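Putative phosphatase (Bacteroides thetaiotaomicron, PDB 3KYA) is a putative phosphatase of unproven activity that binds zinc ions and joins an IPT/TIG domain to what is probably a beta-propeller. Local coordinates at residues 301-306 against 345-349; 320-324 against 336-341; 350-354 against 406-412. One frame throughout, in Å; residues are numbered along the deposited sequence. Where two conformers were deposited one is given.

Contact 1. Residues 301-306 against 345-349; sequences KQLFTI and EFITP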
loop_
_atom_site.group_PDB
_atom_site.type_symbol
_atom_site.label_atom_id
_atom_site.label_comp_id
_atom_site.label_asym_id
_atom_site.label_seq_id
_atom_site.Cartn_x
_atom_site.Cartn_y
_atom_site.Cartn_z
ATOM N N LYS A 301 -36.057 -9.248 -18.050
ATOM C CA LYS A 301 -35.027 -9.460 -19.074
ATOM C C LYS A 301 -33.784 -10.192 -18.565
ATOM O O LYS A 301 -33.136 -9.730 -17.632
ATOM C CB LYS A 301 -34.633 -8.109 -19.686
ATOM C CG LYS A 301 -33.738 -8.207 -20.901
ATOM C CD LYS A 301 -33.443 -6.852 -21.552
ATOM C CE LYS A 301 -32.357 -7.024 -22.647
ATOM N NZ LYS A 301 -32.084 -5.794 -23.451
ATOM N N GLN A 302 -33.452 -11.325 -19.197
ATOM C CA GLN A 302 -32.250 -12.097 -18.846
ATOM C C GLN A 302 -31.067 -11.537 -19.635
ATOM O O GLN A 302 -30.958 -11.758 -20.827
ATOM C CB GLN A 302 -32.432 -13.597 -19.113
ATOM C CG GLN A 302 -31.188 -14.451 -18.809
ATOM C CD GLN A 302 -31.429 -15.951 -18.915
ATOM O OE1 GLN A 302 -32.508 -16.451 -18.585
ATOM N NE2 GLN A 302 -30.409 -16.679 -19.341
ATOM N N LEU A 303 -30.174 -10.818 -18.959
ATOM C CA LEU A 303 -29.050 -10.166 -19.627
ATOM C C LEU A 303 -27.949 -11.129 -20.046
ATOM O O LEU A 303 -27.375 -10.985 -21.128
ATOM C CB LEU A 303 -28.438 -9.088 -18.718
ATOM C CG LEU A 303 -29.365 -7.965 -18.232
ATOM C CD1 LEU A 303 -28.580 -6.924 -17.437
ATOM C CD2 LEU A 303 -30.074 -7.313 -19.397
ATOM N N PHE A 304 -27.657 -12.087 -19.172
ATOM C CA PHE A 304 -26.593 -13.058 -19.367
ATOM C C PHE A 304 -26.564 -14.048 -18.212
ATOM O O PHE A 304 -27.337 -13.915 -17.236
ATOM C CB PHE A 304 -25.229 -12.344 -19.463
ATOM C CG PHE A 304 -25.063 -11.201 -18.471
ATOM C CD1 PHE A 304 -24.898 -11.446 -17.116
ATOM C CD2 PHE A 304 -25.053 -9.887 -18.909
ATOM C CE1 PHE A 304 -24.745 -10.390 -16.206
ATOM C CE2 PHE A 304 -24.911 -8.830 -18.009
ATOM C CZ PHE A 304 -24.756 -9.087 -16.655
ATOM N N THR A 305 -25.706 -15.057 -18.365
ATOM C CA THR A 305 -25.347 -15.997 -17.316
ATOM C C THR A 305 -23.906 -15.579 -17.015
ATOM O O THR A 305 -23.129 -15.374 -17.950
ATOM C CB THR A 305 -25.452 -17.452 -17.771
ATOM O OG1 THR A 305 -24.761 -17.625 -19.015
ATOM C CG2 THR A 305 -26.922 -17.846 -17.961
ATOM N N ILE A 306 -23.518 -15.443 -15.750
ATOM C CA ILE A 306 -22.168 -14.930 -15.466
ATOM C C ILE A 306 -21.010 -15.928 -15.627
ATOM O O ILE A 306 -19.901 -15.509 -15.908
ATOM C CB ILE A 306 -22.083 -14.223 -14.069
ATOM C CG1 ILE A 306 -22.079 -15.223 -12.904
ATOM C CG2 ILE A 306 -23.218 -13.182 -13.949
ATOM C CD1 ILE A 306 -21.923 -14.560 -11.497
ATOM N N GLU A 345 -28.219 -0.883 -18.647
ATOM C CA GLU A 345 -28.029 -2.292 -18.327
ATOM C C GLU A 345 -26.563 -2.578 -18.049
ATOM O O GLU A 345 -25.684 -1.936 -18.621
ATOM C CB GLU A 345 -28.380 -3.184 -19.529
ATOM C CG GLU A 345 -29.803 -3.099 -20.034
ATOM C CD GLU A 345 -30.035 -3.974 -21.262
ATOM O OE1 GLU A 345 -29.063 -4.536 -21.812
ATOM O OE2 GLU A 345 -31.203 -4.079 -21.685
ATOM N N PHE A 346 -26.313 -3.573 -17.212
ATOM C CA PHE A 346 -24.962 -4.077 -17.022
ATOM C C PHE A 346 -24.599 -4.959 -18.227
ATOM O O PHE A 346 -25.489 -5.504 -18.892
ATOM C CB PHE A 346 -24.864 -4.866 -15.726
ATOM C CG PHE A 346 -24.849 -4.005 -14.521
ATOM C CD1 PHE A 346 -23.713 -3.278 -14.207
ATOM C CD2 PHE A 346 -25.976 -3.884 -13.706
ATOM C CE1 PHE A 346 -23.690 -2.448 -13.100
ATOM C CE2 PHE A 346 -25.959 -3.060 -12.605
ATOM C CZ PHE A 346 -24.813 -2.332 -12.299
ATOM N N ILE A 347 -23.302 -5.082 -18.509
ATOM C CA ILE A 347 -22.817 -5.913 -19.615
ATOM C C ILE A 347 -22.051 -7.121 -19.057
ATOM O O ILE A 347 -21.654 -7.128 -17.885
ATOM C CB ILE A 347 -21.960 -5.108 -20.636
ATOM C CG1 ILE A 347 -20.607 -4.694 -20.075
ATOM C CG2 ILE A 347 -22.681 -3.854 -21.102
ATOM C CD1 ILE A 347 -19.771 -3.942 -21.109
ATOM N N THR A 348 -21.862 -8.134 -19.899
ATOM C CA THR A 348 -21.187 -9.364 -19.519
ATOM C C THR A 348 -19.986 -9.095 -18.610
ATOM O O THR A 348 -19.089 -8.340 -18.974
ATOM C CB THR A 348 -20.732 -10.155 -20.764
ATOM O OG1 THR A 348 -21.880 -10.447 -21.569
ATOM C CG2 THR A 348 -20.061 -11.444 -20.362
ATOM N N PRO A 349 -19.979 -9.703 -17.413
ATOM C CA PRO A 349 -18.889 -9.470 -16.464
ATOM C C PRO A 349 -17.619 -10.267 -16.758
ATOM O O PRO A 349 -17.617 -11.175 -17.594
ATOM C CB PRO A 349 -19.491 -9.931 -15.125
ATOM C CG PRO A 349 -20.405 -11.042 -15.523
ATOM C CD PRO A 349 -21.034 -10.557 -16.826
HETATM O O HOH W 1 -29.378 -6.198 -23.803
#
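Lys301 and Glu345 meet at about a right angle at the polar end of this contact, where NZ of Lys301 donates to the syn lone pair of Glu345 OE2 at 2.6 Å. A water doubles this salt bridge, accepting from Lys301 NZ at 2.8 Å and donating to Glu345 OE1 at 2.6 Å, so the ammonium holds OE2 directly and OE1 through the water. With an alanine in place of Glu345, the ammonium of Lys301 would probably be left without its counter-charge, and CD2 of Leu303 would lose the carboxylate lying beside it.

The other end is apolar and turns on Phe304. Pro349 CD sits over one face of its ring, 4.0 Å from the centroid, and Thr348 CA lies over the same face, both as CH-pi contacts. Phe346 O instead meets the ring edge, 3.5 Å from CE2 of Phe304. These are the outermost strands of two successive four-stranded sheets, probably neighbouring propeller blades; the segments run only 16° apart, yet side chains rather than backbone hydrogen bonds join them. CG of Phe304 lies between its backbone N and carbonyl carbon (chi1 41°), which turns the ring toward 346-349. Beside it, Ile306 CG2 packs on Pro349 CG at 3.9 Å.

Farther out, backbone bonds tie Phe304 to Val271. Phe346 makes edge-to-face contacts with Tyr262 and Tyr339, while Ile347 packs on Tyr68 of the second subunit.

Contact 2. Residues 320-324 against 336-341; sequences TGKYA and RSDYDE. With ZN (zinc ion), chain B; EDO (1,2-ethanediol), chain I.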
loop_
_atom_site.group_PDB
_atom_site.type_symbol
_atom_site.label_atom_id
_atom_site.label_comp_id
_atom_site.label_asym_id
_atom_site.label_seq_id
_atom_site.Cartn_x
_atom_site.Cartn_y
_atom_site.Cartn_z
ATOM N N THR A 320 -21.947 5.384 -7.933
ATOM C CA THR A 320 -22.174 6.142 -9.164
ATOM C C THR A 320 -23.066 5.363 -10.130
ATOM O O THR A 320 -23.551 5.926 -11.102
ATOM C CB THR A 320 -20.861 6.448 -9.915
ATOM O OG1 THR A 320 -20.250 5.213 -10.309
ATOM C CG2 THR A 320 -19.887 7.270 -9.050
ATOM N N GLY A 321 -23.248 4.066 -9.873
ATOM C CA GLY A 321 -24.021 3.181 -10.741
ATOM C C GLY A 321 -23.275 2.792 -12.019
ATOM O O GLY A 321 -23.833 2.133 -12.884
ATOM N N LYS A 322 -22.001 3.148 -12.121
ATOM C CA LYS A 322 -21.243 2.926 -13.363
ATOM C C LYS A 322 -20.646 1.513 -13.515
ATOM O O LYS A 322 -20.195 1.135 -14.608
ATOM C CB LYS A 322 -20.172 4.005 -13.500
ATOM C CG LYS A 322 -20.776 5.398 -13.651
ATOM C CD LYS A 322 -19.776 6.480 -14.024
ATOM C CE LYS A 322 -20.476 7.853 -14.079
ATOM N NZ LYS A 322 -19.569 8.976 -14.482
ATOM N N TYR A 323 -20.612 0.766 -12.420
ATOM C CA TYR A 323 -20.172 -0.625 -12.431
ATOM C C TYR A 323 -20.644 -1.354 -11.184
ATOM O O TYR A 323 -21.182 -0.734 -10.258
ATOM C CB TYR A 323 -18.660 -0.755 -12.602
ATOM C CG TYR A 323 -17.771 -0.247 -11.493
ATOM C CD1 TYR A 323 -17.354 -1.090 -10.469
ATOM C CD2 TYR A 323 -17.272 1.052 -11.517
ATOM C CE1 TYR A 323 -16.478 -0.641 -9.477
ATOM C CE2 TYR A 323 -16.403 1.520 -10.518
ATOM C CZ TYR A 323 -16.012 0.666 -9.506
ATOM O OH TYR A 323 -15.132 1.111 -8.537
ATOM N N ALA A 324 -20.477 -2.675 -11.196
ATOM C CA ALA A 324 -20.866 -3.547 -10.097
ATOM C C ALA A 324 -19.892 -4.699 -9.925
ATOM O O ALA A 324 -19.210 -5.097 -10.877
ATOM C CB ALA A 324 -22.255 -4.107 -10.337
ATOM N N ARG A 336 -16.462 -8.358 -12.180
ATOM C CA ARG A 336 -16.794 -6.959 -12.355
ATOM C C ARG A 336 -17.590 -6.798 -13.634
ATOM O O ARG A 336 -17.271 -7.409 -14.654
ATOM C CB ARG A 336 -15.544 -6.099 -12.412
ATOM C CG ARG A 336 -15.775 -4.583 -12.482
ATOM C CD ARG A 336 -14.415 -3.873 -12.521
ATOM N NE ARG A 336 -14.462 -2.407 -12.473
ATOM C CZ ARG A 336 -14.851 -1.634 -13.481
ATOM N NH1 ARG A 336 -15.281 -2.175 -14.607
ATOM N NH2 ARG A 336 -14.841 -0.317 -13.362
ATOM N N SER A 337 -18.614 -5.952 -13.571
ATOM C CA SER A 337 -19.460 -5.662 -14.715
ATOM C C SER A 337 -19.609 -4.146 -14.926
ATOM O O SER A 337 -19.953 -3.421 -13.984
ATOM C CB SER A 337 -20.824 -6.326 -14.483
ATOM O OG SER A 337 -21.758 -6.018 -15.490
ATOM N N ASP A 338 -19.349 -3.673 -16.144
ATOM C CA ASP A 338 -19.540 -2.259 -16.492
ATOM C C ASP A 338 -21.013 -1.976 -16.834
ATOM O O ASP A 338 -21.721 -2.852 -17.329
ATOM C CB ASP A 338 -18.642 -1.851 -17.655
ATOM C CG ASP A 338 -17.186 -1.754 -17.255
ATOM O OD1 ASP A 338 -16.864 -0.862 -16.434
ATOM O OD2 ASP A 338 -16.365 -2.559 -17.751
ATOM N N TYR A 339 -21.463 -0.756 -16.553
ATOM C CA TYR A 339 -22.851 -0.354 -16.812
ATOM C C TYR A 339 -22.952 0.537 -18.033
ATOM O O TYR A 339 -22.330 1.587 -18.084
ATOM C CB TYR A 339 -23.383 0.403 -15.603
ATOM C CG TYR A 339 -24.876 0.691 -15.614
ATOM C CD1 TYR A 339 -25.790 -0.311 -15.297
ATOM C CD2 TYR A 339 -25.361 1.977 -15.874
ATOM C CE1 TYR A 339 -27.181 -0.048 -15.250
ATOM C CE2 TYR A 339 -26.744 2.250 -15.836
ATOM C CZ TYR A 339 -27.637 1.231 -15.520
ATOM O OH TYR A 339 -28.998 1.476 -15.465
ATOM N N ASP A 340 -23.735 0.117 -19.022
ATOM C CA ASP A 340 -23.961 0.926 -20.222
ATOM C C ASP A 340 -25.019 1.950 -19.841
ATOM O O ASP A 340 -26.183 1.598 -19.645
ATOM C CB ASP A 340 -24.417 0.074 -21.407
ATOM C CG ASP A 340 -24.628 0.890 -22.672
ATOM O OD1 ASP A 340 -25.077 2.053 -22.569
ATOM O OD2 ASP A 340 -24.359 0.377 -23.790
ATOM N N GLU A 341 -24.607 3.210 -19.747
ATOM C CA GLU A 341 -25.495 4.290 -19.307
ATOM C C GLU A 341 -26.596 4.687 -20.288
ATOM O O GLU A 341 -27.567 5.315 -19.875
ATOM C CB GLU A 341 -24.677 5.519 -18.904
ATOM C CG GLU A 341 -23.883 5.246 -17.636
ATOM C CD GLU A 341 -23.402 6.501 -16.941
ATOM O OE1 GLU A 341 -22.723 7.328 -17.587
ATOM O OE2 GLU A 341 -23.682 6.635 -15.735
HETATM ZN ZN ZN B . -24.433 1.693 -25.356
HETATM C C1 EDO I . -12.617 -0.348 -17.770
HETATM O O1 EDO I . -13.895 0.265 -17.945
HETATM C C2 EDO I . -12.746 -1.530 -16.830
HETATM O O2 EDO I . -13.777 -2.419 -17.263
HETATM O O HOH W 2 -25.209 4.983 -13.460
HETATM O O HOH W 3 -18.239 1.334 -16.325
HETATM O O HOH W 4 -23.483 0.511 -26.766
#
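The antiparallel beta hairpin of strands 323-328 and 333-340 pairs Tyr323 with Asp338 at a non-hydrogen-bonded position and Ala324 with Ser337 at a hydrogen-bonded one, as inner strands of a four-stranded sheet. Ala324 and Ser337 exchange two backbone bonds. At the end of the ladder Tyr339 N donates to Lys322 O at 3.0 Å.

Tyr323 and Asp338 send their side chains to the face opposite Ala324 and Ser337, and there the long arm of Arg336 joins them. Its guanidinium lies flat over one face of the Tyr323 ring, centres 4.0 Å apart and planes at 23°, in a cation-pi stack. NH2 does the closest touching, 3.3 Å from CD2 of Tyr323. With CG anti to the backbone N (chi1 -175°) and the chain extended to NE, Arg336 reaches along the sheet to that ring. NH1 then makes a salt bridge with Asp338 OD1 at 2.8 Å, met from above the carboxylate plane, so the guanidinium is held both through its face and by one nitrogen.

Asp338 OD2 bonds Tyr68 of the second subunit and accepts from O2 of an ethanediol, probably from the crystallisation liquor; Tyr323 OH bonds Glu389. Asp340, turned away from the hairpin partner, binds a zinc ion through OD2 at 2.0 Å; a water and two atoms from elsewhere complete the ligands. A single water donates both to Lys322 O and to Asp338 OD1, at 2.6 Å each.

Contact 3. Residues 350-354 against 406-412; sequences YNFVG and VTPEGIV. With EDO (1,2-ethanediol), chain I.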
loop_
_atom_site.group_PDB
_atom_site.type_symbol
_atom_site.label_atom_id
_atom_site.label_comp_id
_atom_site.label_asym_id
_atom_site.label_seq_id
_atom_site.Cartn_x
_atom_site.Cartn_y
_atom_site.Cartn_z
ATOM N N TYR A 350 -16.550 -9.908 -16.059
ATOM C CA TYR A 350 -15.267 -10.583 -16.188
ATOM C C TYR A 350 -14.645 -10.801 -14.805
ATOM O O TYR A 350 -14.957 -10.085 -13.850
ATOM C CB TYR A 350 -14.325 -9.795 -17.116
ATOM C CG TYR A 350 -14.008 -8.355 -16.699
ATOM C CD1 TYR A 350 -13.014 -8.081 -15.763
ATOM C CD2 TYR A 350 -14.679 -7.271 -17.270
ATOM C CE1 TYR A 350 -12.704 -6.776 -15.397
ATOM C CE2 TYR A 350 -14.368 -5.956 -16.914
ATOM C CZ TYR A 350 -13.386 -5.721 -15.974
ATOM O OH TYR A 350 -13.062 -4.431 -15.614
ATOM N N ASN A 351 -13.765 -11.796 -14.714
ATOM C CA ASN A 351 -13.105 -12.112 -13.450
ATOM C C ASN A 351 -12.278 -10.913 -12.980
ATOM O O ASN A 351 -11.527 -10.327 -13.743
ATOM C CB ASN A 351 -12.263 -13.386 -13.565
ATOM C CG ASN A 351 -13.106 -14.613 -13.881
ATOM O OD1 ASN A 351 -14.284 -14.500 -14.212
ATOM N ND2 ASN A 351 -12.492 -15.793 -13.805
ATOM N N PHE A 352 -12.461 -10.530 -11.717
ATOM C CA PHE A 352 -11.801 -9.344 -11.145
ATOM C C PHE A 352 -10.793 -9.668 -10.034
ATOM O O PHE A 352 -9.596 -9.417 -10.202
ATOM C CB PHE A 352 -12.889 -8.344 -10.679
ATOM C CG PHE A 352 -12.334 -7.069 -10.071
ATOM C CD1 PHE A 352 -11.416 -6.287 -10.765
ATOM C CD2 PHE A 352 -12.757 -6.640 -8.819
ATOM C CE1 PHE A 352 -10.905 -5.117 -10.198
ATOM C CE2 PHE A 352 -12.239 -5.480 -8.247
ATOM C CZ PHE A 352 -11.330 -4.717 -8.939
ATOM N N VAL A 353 -11.254 -10.203 -8.903
ATOM C CA VAL A 353 -10.349 -10.571 -7.803
ATOM C C VAL A 353 -10.714 -11.936 -7.236
ATOM O O VAL A 353 -11.883 -12.308 -7.210
ATOM C CB VAL A 353 -10.337 -9.536 -6.655
ATOM C CG1 VAL A 353 -9.707 -8.211 -7.112
ATOM C CG2 VAL A 353 -11.755 -9.327 -6.104
ATOM N N GLY A 354 -9.702 -12.674 -6.782
ATOM C CA GLY A 354 -9.904 -14.009 -6.244
ATOM C C GLY A 354 -9.678 -15.069 -7.311
ATOM O O GLY A 354 -9.654 -14.763 -8.511
ATOM N N VAL A 406 -10.732 -4.020 -1.138
ATOM C CA VAL A 406 -10.419 -4.150 -2.556
ATOM C C VAL A 406 -10.373 -2.761 -3.184
ATOM O O VAL A 406 -11.391 -2.047 -3.204
ATOM C CB VAL A 406 -11.479 -5.011 -3.334
ATOM C CG1 VAL A 406 -11.060 -5.187 -4.805
ATOM C CG2 VAL A 406 -11.683 -6.394 -2.680
ATOM N N THR A 407 -9.204 -2.363 -3.685
ATOM C CA THR A 407 -9.077 -1.087 -4.364
ATOM C C THR A 407 -9.661 -1.240 -5.771
ATOM O O THR A 407 -9.817 -2.357 -6.254
ATOM C CB THR A 407 -7.611 -0.603 -4.445
ATOM O OG1 THR A 407 -6.830 -1.520 -5.225
ATOM C CG2 THR A 407 -7.013 -0.461 -3.047
ATOM N N PRO A 408 -9.993 -0.127 -6.435
ATOM C CA PRO A 408 -10.549 -0.193 -7.790
ATOM C C PRO A 408 -9.638 -0.914 -8.788
ATOM O O PRO A 408 -10.132 -1.498 -9.741
ATOM C CB PRO A 408 -10.691 1.274 -8.182
ATOM C CG PRO A 408 -10.871 1.971 -6.919
ATOM C CD PRO A 408 -10.016 1.249 -5.914
ATOM N N GLU A 409 -8.333 -0.884 -8.529
ATOM C CA GLU A 409 -7.321 -1.529 -9.370
ATOM C C GLU A 409 -7.231 -3.040 -9.132
ATOM O O GLU A 409 -6.551 -3.751 -9.880
ATOM C CB GLU A 409 -5.934 -0.893 -9.129
ATOM C CG GLU A 409 -5.794 0.594 -9.535
ATOM C CD GLU A 409 -6.544 1.593 -8.644
ATOM O OE1 GLU A 409 -6.975 1.231 -7.514
ATOM O OE2 GLU A 409 -6.697 2.769 -9.086
ATOM N N GLY A 410 -7.892 -3.529 -8.085
ATOM C CA GLY A 410 -7.909 -4.949 -7.767
ATOM C C GLY A 410 -6.918 -5.423 -6.719
ATOM O O GLY A 410 -6.673 -6.622 -6.602
ATOM N N ILE A 411 -6.335 -4.512 -5.951
ATOM C CA ILE A 411 -5.453 -4.931 -4.866
ATOM C C ILE A 411 -6.316 -5.313 -3.646
ATOM O O ILE A 411 -7.109 -4.500 -3.159
ATOM C CB ILE A 411 -4.428 -3.858 -4.488
ATOM C CG1 ILE A 411 -3.525 -3.544 -5.688
ATOM C CG2 ILE A 411 -3.577 -4.328 -3.325
ATOM C CD1 ILE A 411 -2.344 -2.617 -5.365
ATOM N N VAL A 412 -6.167 -6.557 -3.192
ATOM C CA VAL A 412 -6.895 -7.068 -2.045
ATOM C C VAL A 412 -5.993 -7.092 -0.812
ATOM O O VAL A 412 -4.871 -7.602 -0.852
ATOM C CB VAL A 412 -7.455 -8.478 -2.291
ATOM C CG1 VAL A 412 -8.354 -8.923 -1.099
ATOM C CG2 VAL A 412 -8.235 -8.524 -3.611
HETATM C C1 EDO I . -12.617 -0.348 -17.770
HETATM O O1 EDO I . -13.895 0.265 -17.945
HETATM C C2 EDO I . -12.746 -1.530 -16.830
HETATM O O2 EDO I . -13.777 -2.419 -17.263
#
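Phe352 drives its ring toward the turn at 407-410 with the rim leading, while Val353, next in sequence, faces the two valines at the root of the same turn. The phenyl CZ lies 3.5 Å from Pro408 O, which sits near the ring plane at its edge, and Thr407 O lies at that edge too. Gly410 CA approaches obliquely, 3.6 Å from CZ of Phe352; a side chain on this residue would crowd CE1 of the same ring. On the other flank CE2 of Phe352 touches Val406 CG1 at 3.7 Å, the two side chains sliding past each other in opposite directions. CG of Phe352 stands anti to the backbone N (chi1 -180°), which sends the ring out from the strand toward the turn.

Val353 works mainly through one branch. Its CG1 meets Gly410 O at 3.5 Å, Val412 CG2 at 3.8 Å and Val406 CG1 at 4.0 Å, and it also lies over a face of the neighbouring Phe352 ring. Consecutive residues can both serve this interface because Phe352 and Val353 together oppose Phe334 in a classic beta bulge, where the edge strand of one sheet turns a corner.

The receiving piece is a type I turn linking strands 402-406 and 412-415 of the next sheet, probably the following propeller blade. Gly410 N bonds back to Thr407 O at 2.9 Å, and Thr407 OG1 accepts from Ile411 N, which closes the turn and helps set the direction of its carbonyls. Phe352 also stacks on Tyr325.

No hydrogen bond crosses between the segments. Cohesion therefore rests on apolar fit, probably helped by weak attraction between the slightly positive ring edge and the turn carbonyls.

Strand 345-352 ties the three together: contact 1 uses its beginning, contact 3 its end, and contact 2 lies on the strand beside it, where Arg336 N bonds Tyr350 O. Contact 2 is the most buried and the only one within a sheet, so backbone pairing runs through it, with a cation-pi stack on one face. Contacts 1 and 3, partly buried, reach the preceding and following sheets through side chains. Contact 1 adds a salt bridge to its aromatic packing; contact 3, without hydrogen bonds across it, sets apolar side chains against one another and turn carbonyls. Segments of all three reach the second subunit, contact 3 through Tyr350 alone, and contacts 2 and 3 share one ethanediol.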